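Local coordinates for uncharacterized protein (PDB 4QEY), which is of unknown function but belongs to the DUF4425 family of PLAT/LH2 and C2-like lipoproteins, consistent with a calcium-binding role, at residues 13-19 and 63-69; 25-31 and 79-85; 31-37 and 72-78. One frame throughout, in Å; residues are numbered along the deposited sequence.

Contact 1: residues 13-19 and 63-69; sequences HKIVVEQ and NKISCQT. With EDO (1,2-ethanediol), chain N; EDO (1,2-ethanediol), chain L; EDO (1,2-ethanediol), chain O.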
loop_
_atom_site.group_PDB
_atom_site.type_symbol
_atom_site.label_atom_id
_atom_site.label_comp_id
_atom_site.label_asym_id
_atom_site.label_seq_id
_atom_site.Cartn_x
_atom_site.Cartn_y
_atom_site.Cartn_z
ATOM N N HIS A 13 -8.334 5.648 -9.209
ATOM C CA HIS A 13 -7.424 4.570 -8.824
ATOM C C HIS A 13 -7.065 4.764 -7.363
ATOM O O HIS A 13 -6.665 5.865 -6.983
ATOM C CB HIS A 13 -6.187 4.538 -9.729
ATOM C CG HIS A 13 -6.474 4.043 -11.109
ATOM N ND1 HIS A 13 -5.980 2.837 -11.550
ATOM C CD2 HIS A 13 -7.241 4.580 -12.081
ATOM C CE1 HIS A 13 -6.418 2.696 -12.789
ATOM N NE2 HIS A 13 -7.179 3.721 -13.151
ATOM N N LYS A 14 -7.293 3.725 -6.535
ATOM C CA LYS A 14 -7.094 3.765 -5.089
ATOM C C LYS A 14 -6.478 2.472 -4.593
ATOM O O LYS A 14 -6.840 1.400 -5.061
ATOM C CB LYS A 14 -8.456 4.012 -4.406
ATOM C CG LYS A 14 -8.479 4.089 -2.875
ATOM C CD LYS A 14 -9.909 4.283 -2.427
ATOM C CE LYS A 14 -10.108 4.382 -0.944
ATOM N NZ LYS A 14 -11.552 4.552 -0.625
ATOM N N ILE A 15 -5.535 2.572 -3.652
ATOM C CA ILE A 15 -4.903 1.422 -3.020
ATOM C C ILE A 15 -4.969 1.649 -1.505
ATOM O O ILE A 15 -4.554 2.698 -1.007
ATOM C CB ILE A 15 -3.459 1.110 -3.517
ATOM C CG1 ILE A 15 -3.447 0.765 -5.035
ATOM C CG2 ILE A 15 -2.859 -0.046 -2.702
ATOM C CD1 ILE A 15 -2.090 0.483 -5.675
ATOM N N VAL A 16 -5.536 0.666 -0.789
ATOM C CA VAL A 16 -5.642 0.677 0.664
ATOM C C VAL A 16 -4.705 -0.405 1.215
ATOM O O VAL A 16 -4.738 -1.561 0.768
ATOM C CB VAL A 16 -7.106 0.489 1.148
ATOM C CG1 VAL A 16 -7.199 0.535 2.679
ATOM C CG2 VAL A 16 -8.028 1.532 0.530
ATOM N N VAL A 17 -3.842 -0.006 2.160
ATOM C CA VAL A 17 -2.916 -0.885 2.864
ATOM C C VAL A 17 -3.413 -0.973 4.308
ATOM O O VAL A 17 -3.702 0.051 4.933
ATOM C CB VAL A 17 -1.428 -0.422 2.750
ATOM C CG1 VAL A 17 -0.486 -1.386 3.474
ATOM C CG2 VAL A 17 -1.010 -0.275 1.285
ATOM N N GLU A 18 -3.585 -2.206 4.804
ATOM C CA GLU A 18 -4.014 -2.482 6.172
ATOM C C GLU A 18 -3.028 -3.418 6.849
ATOM O O GLU A 18 -2.516 -4.344 6.211
ATOM C CB GLU A 18 -5.422 -3.074 6.222
ATOM C CG GLU A 18 -6.535 -2.087 5.941
ATOM C CD GLU A 18 -7.952 -2.595 6.149
ATOM O OE1 GLU A 18 -8.141 -3.820 6.320
ATOM O OE2 GLU A 18 -8.882 -1.759 6.122
ATOM N N GLN A 19 -2.762 -3.181 8.144
ATOM C CA GLN A 19 -1.884 -4.028 8.935
ATOM C C GLN A 19 -2.548 -4.398 10.252
ATOM O O GLN A 19 -3.296 -3.602 10.820
ATOM C CB GLN A 19 -0.521 -3.365 9.196
ATOM C CG GLN A 19 -0.568 -2.062 10.005
ATOM C CD GLN A 19 0.799 -1.588 10.398
ATOM O OE1 GLN A 19 1.737 -2.367 10.474
ATOM N NE2 GLN A 19 0.926 -0.302 10.667
ATOM N N ASN A 63 -3.288 1.721 11.241
ATOM C CA ASN A 63 -3.680 0.356 10.865
ATOM C C ASN A 63 -4.200 0.311 9.432
ATOM O O ASN A 63 -4.311 -0.772 8.851
ATOM C CB ASN A 63 -4.734 -0.189 11.826
ATOM C CG ASN A 63 -4.157 -0.513 13.191
ATOM O OD1 ASN A 63 -3.430 -1.503 13.372
ATOM N ND2 ASN A 63 -4.467 0.312 14.186
ATOM N N LYS A 64 -4.504 1.486 8.866
ATOM C CA LYS A 64 -5.026 1.636 7.514
ATOM C C LYS A 64 -4.438 2.904 6.877
ATOM O O LYS A 64 -4.431 3.969 7.492
ATOM C CB LYS A 64 -6.569 1.675 7.564
ATOM C CG LYS A 64 -7.305 1.729 6.233
ATOM C CD LYS A 64 -8.811 1.819 6.473
ATOM C CE LYS A 64 -9.634 1.982 5.213
ATOM N NZ LYS A 64 -11.094 2.057 5.502
ATOM N N ILE A 65 -3.907 2.766 5.662
ATOM C CA ILE A 65 -3.374 3.862 4.844
ATOM C C ILE A 65 -4.043 3.761 3.499
ATOM O O ILE A 65 -4.093 2.685 2.911
ATOM C CB ILE A 65 -1.814 3.898 4.736
ATOM C CG1 ILE A 65 -1.167 4.206 6.084
ATOM C CG2 ILE A 65 -1.336 4.932 3.691
ATOM C CD1 ILE A 65 -1.386 5.660 6.706
ATOM N N SER A 66 -4.553 4.881 3.021
ATOM C CA SER A 66 -5.223 4.980 1.738
ATOM C C SER A 66 -4.588 6.063 0.882
ATOM O O SER A 66 -4.150 7.101 1.394
ATOM C CB SER A 66 -6.704 5.270 1.947
ATOM O OG SER A 66 -7.369 5.436 0.708
ATOM N N CYS A 67 -4.548 5.811 -0.425
ATOM C CA CYS A 67 -4.052 6.754 -1.414
ATOM C C CYS A 67 -4.894 6.614 -2.691
ATOM O O CYS A 67 -5.180 5.496 -3.107
ATOM C CB CYS A 67 -2.566 6.541 -1.676
ATOM S SG CYS A 67 -1.816 7.835 -2.683
ATOM N N GLN A 68 -5.336 7.741 -3.274
ATOM C CA GLN A 68 -6.157 7.737 -4.493
ATOM C C GLN A 68 -5.818 8.903 -5.429
ATOM O O GLN A 68 -5.249 9.902 -4.995
ATOM C CB GLN A 68 -7.660 7.795 -4.144
ATOM C CG GLN A 68 -8.110 9.108 -3.504
ATOM C CD GLN A 68 -9.480 9.034 -2.924
ATOM O OE1 GLN A 68 -9.736 8.279 -1.994
ATOM N NE2 GLN A 68 -10.357 9.901 -3.387
ATOM N N THR A 69 -6.213 8.766 -6.705
ATOM C CA THR A 69 -6.094 9.782 -7.749
ATOM C C THR A 69 -7.432 10.505 -7.932
ATOM O O THR A 69 -8.404 10.219 -7.231
ATOM C CB THR A 69 -5.644 9.160 -9.099
ATOM O OG1 THR A 69 -6.650 8.274 -9.574
ATOM C CG2 THR A 69 -4.331 8.473 -9.038
HETATM C C1 EDO N . -5.546 -7.614 7.439
HETATM O O1 EDO N . -4.348 -7.039 7.923
HETATM C C2 EDO N . -6.589 -6.477 7.305
HETATM O O2 EDO N . -6.818 -5.787 8.546
HETATM C C1 EDO L . 4.130 -1.059 11.991
HETATM O O1 EDO L . 4.002 -2.446 11.848
HETATM C C2 EDO L . 5.343 -0.656 11.157
HETATM O O2 EDO L . 5.572 0.730 11.183
HETATM C C1 EDO O . -14.097 1.197 -0.443
HETATM O O1 EDO O . -12.945 1.364 0.375
HETATM C C2 EDO O . -13.661 1.343 -1.901
HETATM O O2 EDO O . -13.023 2.611 -2.046
#

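Contact 2: residues 25-31 and 79-85; sequences DFDLNIA and AGSVIST. With EDO (1,2-ethanediol), chain M.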
loop_
_atom_site.group_PDB
_atom_site.type_symbol
_atom_site.label_atom_id
_atom_site.label_comp_id
_atom_site.label_asym_id
_atom_site.label_seq_id
_atom_site.Cartn_x
_atom_site.Cartn_y
_atom_site.Cartn_z
ATOM N N ASP A 25 6.383 -4.820 16.452
ATOM C CA ASP A 25 7.585 -5.624 16.220
ATOM C C ASP A 25 8.044 -5.623 14.743
ATOM O O ASP A 25 8.944 -6.370 14.376
ATOM C CB ASP A 25 7.308 -7.066 16.666
ATOM C CG ASP A 25 7.058 -7.176 18.150
ATOM O OD1 ASP A 25 7.878 -6.654 18.927
ATOM O OD2 ASP A 25 6.046 -7.783 18.531
ATOM N N PHE A 26 7.479 -4.746 13.931
ATOM C CA PHE A 26 7.808 -4.592 12.522
ATOM C C PHE A 26 7.881 -3.129 12.167
ATOM O O PHE A 26 7.402 -2.291 12.932
ATOM C CB PHE A 26 6.745 -5.299 11.640
ATOM C CG PHE A 26 6.628 -6.797 11.821
ATOM C CD1 PHE A 26 5.786 -7.335 12.792
ATOM C CD2 PHE A 26 7.346 -7.672 11.009
ATOM C CE1 PHE A 26 5.677 -8.715 12.957
ATOM C CE2 PHE A 26 7.254 -9.058 11.190
ATOM C CZ PHE A 26 6.415 -9.566 12.154
ATOM N N ASP A 27 8.502 -2.829 11.018
ATOM C CA ASP A 27 8.535 -1.543 10.319
ATOM C C ASP A 27 7.880 -1.746 8.957
ATOM O O ASP A 27 8.341 -2.585 8.201
ATOM C CB ASP A 27 9.947 -0.952 10.190
ATOM C CG ASP A 27 10.589 -0.414 11.445
ATOM O OD1 ASP A 27 9.854 -0.107 12.410
ATOM O OD2 ASP A 27 11.816 -0.232 11.441
ATOM N N LEU A 28 6.772 -1.061 8.684
ATOM C CA LEU A 28 6.063 -1.088 7.406
ATOM C C LEU A 28 6.347 0.218 6.688
ATOM O O LEU A 28 6.049 1.300 7.226
ATOM C CB LEU A 28 4.537 -1.323 7.578
ATOM C CG LEU A 28 3.676 -1.245 6.321
ATOM C CD1 LEU A 28 4.039 -2.359 5.316
ATOM C CD2 LEU A 28 2.225 -1.315 6.667
ATOM N N ASN A 29 6.977 0.118 5.503
ATOM C CA ASN A 29 7.328 1.255 4.657
ATOM C C ASN A 29 6.605 1.091 3.358
ATOM O O ASN A 29 6.702 0.026 2.745
ATOM C CB ASN A 29 8.848 1.352 4.467
ATOM C CG ASN A 29 9.598 1.292 5.770
ATOM O OD1 ASN A 29 9.547 2.219 6.585
ATOM N ND2 ASN A 29 10.241 0.147 6.025
ATOM N N ILE A 30 5.792 2.081 2.974
ATOM C CA ILE A 30 5.009 1.962 1.747
ATOM C C ILE A 30 5.203 3.236 0.895
ATOM O O ILE A 30 5.430 4.328 1.411
ATOM C CB ILE A 30 3.513 1.642 1.990
ATOM C CG1 ILE A 30 2.839 2.658 2.916
ATOM C CG2 ILE A 30 3.335 0.221 2.548
ATOM C CD1 ILE A 30 1.319 2.365 3.288
ATOM N N ALA A 31 5.213 3.038 -0.425
ATOM C CA ALA A 31 5.352 4.089 -1.414
ATOM C C ALA A 31 4.279 3.933 -2.471
ATOM O O ALA A 31 4.049 2.828 -2.956
ATOM C CB ALA A 31 6.744 4.058 -2.036
ATOM N N ALA A 79 4.263 0.006 -3.551
ATOM C CA ALA A 79 5.445 -0.797 -3.222
ATOM C C ALA A 79 5.705 -0.696 -1.758
ATOM O O ALA A 79 5.680 0.408 -1.213
ATOM C CB ALA A 79 6.648 -0.322 -4.016
ATOM N N GLY A 80 5.905 -1.829 -1.112
ATOM C CA GLY A 80 6.149 -1.844 0.321
ATOM C C GLY A 80 7.272 -2.752 0.785
ATOM O O GLY A 80 7.710 -3.658 0.068
ATOM N N SER A 81 7.743 -2.500 2.006
ATOM C CA SER A 81 8.737 -3.321 2.668
ATOM C C SER A 81 8.309 -3.528 4.107
ATOM O O SER A 81 7.702 -2.658 4.730
ATOM C CB SER A 81 10.153 -2.738 2.572
ATOM O OG SER A 81 10.354 -1.552 3.325
ATOM N N VAL A 82 8.565 -4.729 4.595
ATOM C CA VAL A 82 8.305 -5.185 5.963
ATOM C C VAL A 82 9.648 -5.649 6.546
ATOM O O VAL A 82 10.299 -6.516 5.964
ATOM C CB VAL A 82 7.213 -6.289 6.008
ATOM C CG1 VAL A 82 7.047 -6.843 7.419
ATOM C CG2 VAL A 82 5.882 -5.778 5.472
ATOM N N ILE A 83 10.096 -5.001 7.625
ATOM C CA ILE A 83 11.341 -5.315 8.334
ATOM C C ILE A 83 10.973 -5.520 9.789
ATOM O O ILE A 83 10.233 -4.704 10.328
ATOM C CB ILE A 83 12.470 -4.230 8.144
ATOM C CG1 ILE A 83 12.795 -3.921 6.659
ATOM C CG2 ILE A 83 13.761 -4.616 8.869
ATOM C CD1 ILE A 83 11.986 -2.844 6.054
ATOM N N SER A 84 11.406 -6.639 10.376
ATOM C CA SER A 84 11.196 -7.019 11.770
ATOM C C SER A 84 12.225 -6.357 12.660
ATOM O O SER A 84 13.423 -6.335 12.320
ATOM C CB SER A 84 11.275 -8.530 11.927
ATOM O OG SER A 84 12.590 -8.983 11.635
ATOM N N THR A 85 11.757 -5.863 13.832
ATOM C CA THR A 85 12.574 -5.142 14.820
ATOM C C THR A 85 12.634 -5.924 16.173
ATOM O O THR A 85 12.911 -5.330 17.217
ATOM C CB THR A 85 11.997 -3.733 15.003
ATOM O OG1 THR A 85 10.640 -3.837 15.415
ATOM C CG2 THR A 85 12.059 -2.908 13.742
HETATM C C1 EDO M . 5.921 0.540 14.798
HETATM O O1 EDO M . 6.633 -0.693 14.880
HETATM C C2 EDO M . 6.845 1.714 14.333
HETATM O O2 EDO M . 7.377 1.442 13.039
#

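Contact 3: residues 31-37 and 72-78; sequences AFGAANT and EGSMMTC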
loop_
_atom_site.group_PDB
_atom_site.type_symbol
_atom_site.label_atom_id
_atom_site.label_comp_id
_atom_site.label_asym_id
_atom_site.label_seq_id
_atom_site.Cartn_x
_atom_site.Cartn_y
_atom_site.Cartn_z
ATOM N N ALA A 31 5.213 3.038 -0.425
ATOM C CA ALA A 31 5.352 4.089 -1.414
ATOM C C ALA A 31 4.279 3.933 -2.471
ATOM O O ALA A 31 4.049 2.828 -2.956
ATOM C CB ALA A 31 6.744 4.058 -2.036
ATOM N N PHE A 32 3.590 5.030 -2.786
ATOM C CA PHE A 32 2.530 5.096 -3.794
ATOM C C PHE A 32 2.914 6.042 -4.908
ATOM O O PHE A 32 3.482 7.124 -4.669
ATOM C CB PHE A 32 1.197 5.542 -3.197
ATOM C CG PHE A 32 0.630 4.730 -2.062
ATOM C CD1 PHE A 32 0.993 4.999 -0.746
ATOM C CD2 PHE A 32 -0.363 3.782 -2.293
ATOM C CE1 PHE A 32 0.414 4.299 0.314
ATOM C CE2 PHE A 32 -0.962 3.095 -1.232
ATOM C CZ PHE A 32 -0.571 3.360 0.070
ATOM N N GLY A 33 2.604 5.612 -6.117
ATOM C CA GLY A 33 2.836 6.356 -7.344
ATOM C C GLY A 33 1.672 6.128 -8.276
ATOM O O GLY A 33 1.101 5.034 -8.286
ATOM N N ALA A 34 1.292 7.157 -9.041
ATOM C CA ALA A 34 0.176 7.034 -9.954
ATOM C C ALA A 34 0.371 7.868 -11.223
ATOM O O ALA A 34 1.232 8.760 -11.292
ATOM C CB ALA A 34 -1.105 7.452 -9.260
ATOM N N ALA A 35 -0.455 7.557 -12.226
ATOM C CA ALA A 35 -0.479 8.227 -13.518
ATOM C C ALA A 35 -1.899 8.609 -13.909
ATOM O O ALA A 35 -2.838 7.857 -13.632
ATOM C CB ALA A 35 0.123 7.319 -14.580
ATOM N N ASN A 36 -2.053 9.789 -14.542
ATOM C CA ASN A 36 -3.326 10.275 -15.083
ATOM C C ASN A 36 -3.249 10.242 -16.591
ATOM O O ASN A 36 -2.169 10.024 -17.152
ATOM C CB ASN A 36 -3.702 11.694 -14.571
ATOM C CG ASN A 36 -4.447 11.758 -13.247
ATOM O OD1 ASN A 36 -4.881 10.763 -12.683
ATOM N ND2 ASN A 36 -4.654 12.945 -12.721
ATOM N N THR A 37 -4.386 10.463 -17.252
ATOM C CA THR A 37 -4.446 10.522 -18.710
ATOM C C THR A 37 -3.697 11.799 -19.199
ATOM O O THR A 37 -3.198 11.823 -20.324
ATOM C CB THR A 37 -5.903 10.473 -19.201
ATOM O OG1 THR A 37 -6.638 11.597 -18.702
ATOM C CG2 THR A 37 -6.601 9.173 -18.815
ATOM N N GLU A 72 -9.500 11.111 -13.492
ATOM C CA GLU A 72 -8.780 10.855 -14.742
ATOM C C GLU A 72 -7.528 9.977 -14.534
ATOM O O GLU A 72 -6.672 9.913 -15.423
ATOM C CB GLU A 72 -8.385 12.179 -15.420
ATOM C CG GLU A 72 -9.425 12.688 -16.416
ATOM C CD GLU A 72 -10.820 13.028 -15.925
ATOM O OE1 GLU A 72 -10.962 13.514 -14.779
ATOM O OE2 GLU A 72 -11.772 12.875 -16.723
ATOM N N GLY A 73 -7.484 9.256 -13.413
ATOM C CA GLY A 73 -6.414 8.322 -13.086
ATOM C C GLY A 73 -6.389 7.151 -14.045
ATOM O O GLY A 73 -7.448 6.652 -14.429
ATOM N N SER A 74 -5.188 6.722 -14.461
ATOM C CA SER A 74 -5.018 5.618 -15.409
ATOM C C SER A 74 -4.294 4.420 -14.768
ATOM O O SER A 74 -4.406 3.299 -15.273
ATOM C CB SER A 74 -4.249 6.088 -16.643
ATOM O OG SER A 74 -2.942 6.548 -16.336
HETATM N N MSE A 75 -3.582 4.648 -13.648
HETATM C CA MSE A 75 -2.822 3.605 -12.961
HETATM C C MSE A 75 -2.321 4.046 -11.597
HETATM O O MSE A 75 -1.961 5.210 -11.434
HETATM C CB MSE A 75 -1.604 3.242 -13.826
HETATM C CG MSE A 75 -0.909 1.988 -13.389
HETATM SE SE MSE A 75 0.982 2.147 -13.605
HETATM C CE MSE A 75 1.384 3.492 -12.119
HETATM N N MSE A 76 -2.230 3.107 -10.643
HETATM C CA MSE A 76 -1.615 3.344 -9.336
HETATM C C MSE A 76 -0.808 2.112 -8.916
HETATM O O MSE A 76 -1.264 0.982 -9.116
HETATM C CB MSE A 76 -2.616 3.728 -8.237
HETATM C CG MSE A 76 -1.903 4.004 -6.901
HETATM SE SE MSE A 76 -2.962 4.665 -5.452
HETATM C CE MSE A 76 -3.264 6.388 -6.158
ATOM N N THR A 77 0.384 2.340 -8.342
ATOM C CA THR A 77 1.267 1.287 -7.846
ATOM C C THR A 77 1.586 1.537 -6.378
ATOM O O THR A 77 1.786 2.676 -5.956
ATOM C CB THR A 77 2.555 1.199 -8.686
ATOM O OG1 THR A 77 2.182 0.922 -10.029
ATOM C CG2 THR A 77 3.499 0.100 -8.219
ATOM N N CYS A 78 1.626 0.458 -5.609
ATOM C CA CYS A 78 2.007 0.483 -4.210
ATOM C C CYS A 78 3.131 -0.501 -4.005
ATOM O O CYS A 78 2.981 -1.690 -4.286
ATOM C CB CYS A 78 0.826 0.191 -3.288
ATOM S SG CYS A 78 1.260 0.169 -1.529
#

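Contact 1: residues 13-19 and 63-69
Lys-14 and Gln-68 stand side by side as a non-hydrogen-bonded pair, with their CB atoms 3.9 Å apart. With CG anti to the backbone N (chi1 180°) and every later bond extended, the lysine brings CE to 3.4 Å from Ser-66 OG. Its NZ ends on O2 of a bound 1,2-ethanediol, a hydrogen bond of 2.8 Å to what is probably a crystallisation additive. Further along this face, Val-16 CG1 rests against Lys-64 CG at 3.8 Å. The extended Lys-64 chain also runs alongside Glu-18, whose OE2 lies 3.6 Å from Lys-64 CD. OE2 and Lys-64 NZ are 4.5 Å apart, beyond a salt bridge. Along the backbone, Ile-15 with Cys-67 and Val-17 with Ile-65 each exchange two hydrogen bonds. At one end the Thr-69 side chain joins in, OG1 accepting from His-13 N at 3.1 Å while Thr-69 N donates to His-13 O. Second-shell residues hold both ends: the His-13 ring is bonded through ND1 to Thr-128 and through NE2 to Thr-9 O, and Gln-19 NE2 reaches Val-60 O and Glu-62 O. Ile-15, Val-17, Ile-65 and Cys-67 take the other face, packing on Phe-32, Ile-30 and Cys-78. The pair is thus largely two-faced: lysine, glutamate and glutamine side chains flank Val-16 and Ser-66 on one side, and aliphatic groups and a thiol turn to the opposing sheet.

Contact 2: residues 25-31 and 79-85
The Phe-26 ring meets Val-82 obliquely, CD2 3.7 Å from CG1; the Ile-83 carbonyl also meets the ring at a slant, and Leu-93 and Thr-115 pack against the side chain from outside the pair. A second flat group is the Asn-29 amide, on the opposite face of the sheet. Ser-81 OG lies close to the amide plane and accepts from ND2 at 3.2 Å, while OD1 takes the backbone N of Lys-59, so both ends of the amide are engaged. The Ile-83 side chain crosses that of Asn-29 at about a right angle, with CD1 3.5 Å from ND2. With a valine here, Ser-81 OG and Lys-59 N would probably each lose a partner, weakening the tie between these strands and the neighbouring loop. The carboxylate of Asp-27, on this same outer face, has Thr-85 CG2 3.5 Å from OD2 and accepts at OD1 from O2 of a bound 1,2-ethanediol, 3.0 Å away. On the inner face Val-82 divides its methyls: CG1, swung away from the backbone N by a chi1 of 175°, goes to Phe-26, and CG2 meets Leu-28 CD1 at 3.9 Å. Gly-80 presents only its CA to Ile-30 CG2, 4.1 Å off. Paired backbone bonds join Asp-27 to Ile-83, Asn-29 to Ser-81 and Ala-31 to Ala-79. Leu-28 and Ile-30 pack on Gln-19 and Val-17 of the second sheet, so this pair forms part of one layer of a two-sheet antiparallel beta sandwich, as in PLAT/LH2 and C2-like domains.

Contact 3: residues 31-37 and 72-78
Phe-32 and Cys-78 make the sulfur-aromatic part of the contact: SG sits over one face of the ring, 4.1 Å from its centroid and 27° off the normal. A chi1 of 179°, trans to the backbone N, carries the cysteine sulfur there. Met-76, a selenomethionine, adds a slanting Met-aromatic contact, with SE 5.4 Å from the same centroid. Among aliphatic groups, the chain of Met-76 bends at its last torsion and sets CE 3.9 Å from Ala-34 CB. On the other face Ala-35 lies beside Met-75, also a selenomethionine, and its CB is near Ser-74 OG. Regular backbone pairing covers Gly-33 with Thr-77, two hydrogen bonds, and Ala-35 with Met-75. There the register slips by one residue in a classic beta bulge: Ser-74 and Met-75 both face Ala-35. The Ala-35 carbonyl oxygen therefore receives two N-H groups, Ser-74 N at 2.7 Å and Met-75 N at 3.3 Å, and a weak bond from Ser-74 OG at 3.0 Å. Beyond the bulge Asn-36 pairs with Gly-73. Thr-37 N still donates to Glu-72 O at 3.0 Å, while the Thr-37 and Glu-72 side chains cross at a slant, Thr-37 OG1 3.8 Å from Glu-72 CB. Outside the pair, Ser-127 and Thr-128 bond through their hydroxyls to the backbone of Met-76, and Ile-15 touches Phe-32, Met-76 and Cys-78 from the facing sheet. The chemistry changes along the strands: one buried phenylalanine ring flanked by a cysteine and a methionine side chain (selenomethionine here) gives way to polar side chains at the end near solvent, and the bulge brings two N-H groups, and weakly a hydroxyl, to one carbonyl oxygen.

How the contacts relate
Contacts 2 and 3 are successive parts of one strand pairing, 26-36 with 73-84; they share Ala-31, and their centres lie about 21 Å apart on opposite sides of the chain's centre. Contact 1 belongs to the other sheet of the sandwich and faces both, with centres about 15 Å from contact 2 and 12 Å from contact 3. Ile-65 CG2 meets Ile-30 CD1 at 3.7 Å toward contact 2, and Val-17 CB lies 3.9 Å from the same methyl. Toward contact 3, Thr-69 packs on Ala-34, and the Cys-67 carbonyl oxygen and Met-76 SE touch. No active site is known; the 1,2-ethanediols beside contacts 1 and 2 are probably additives.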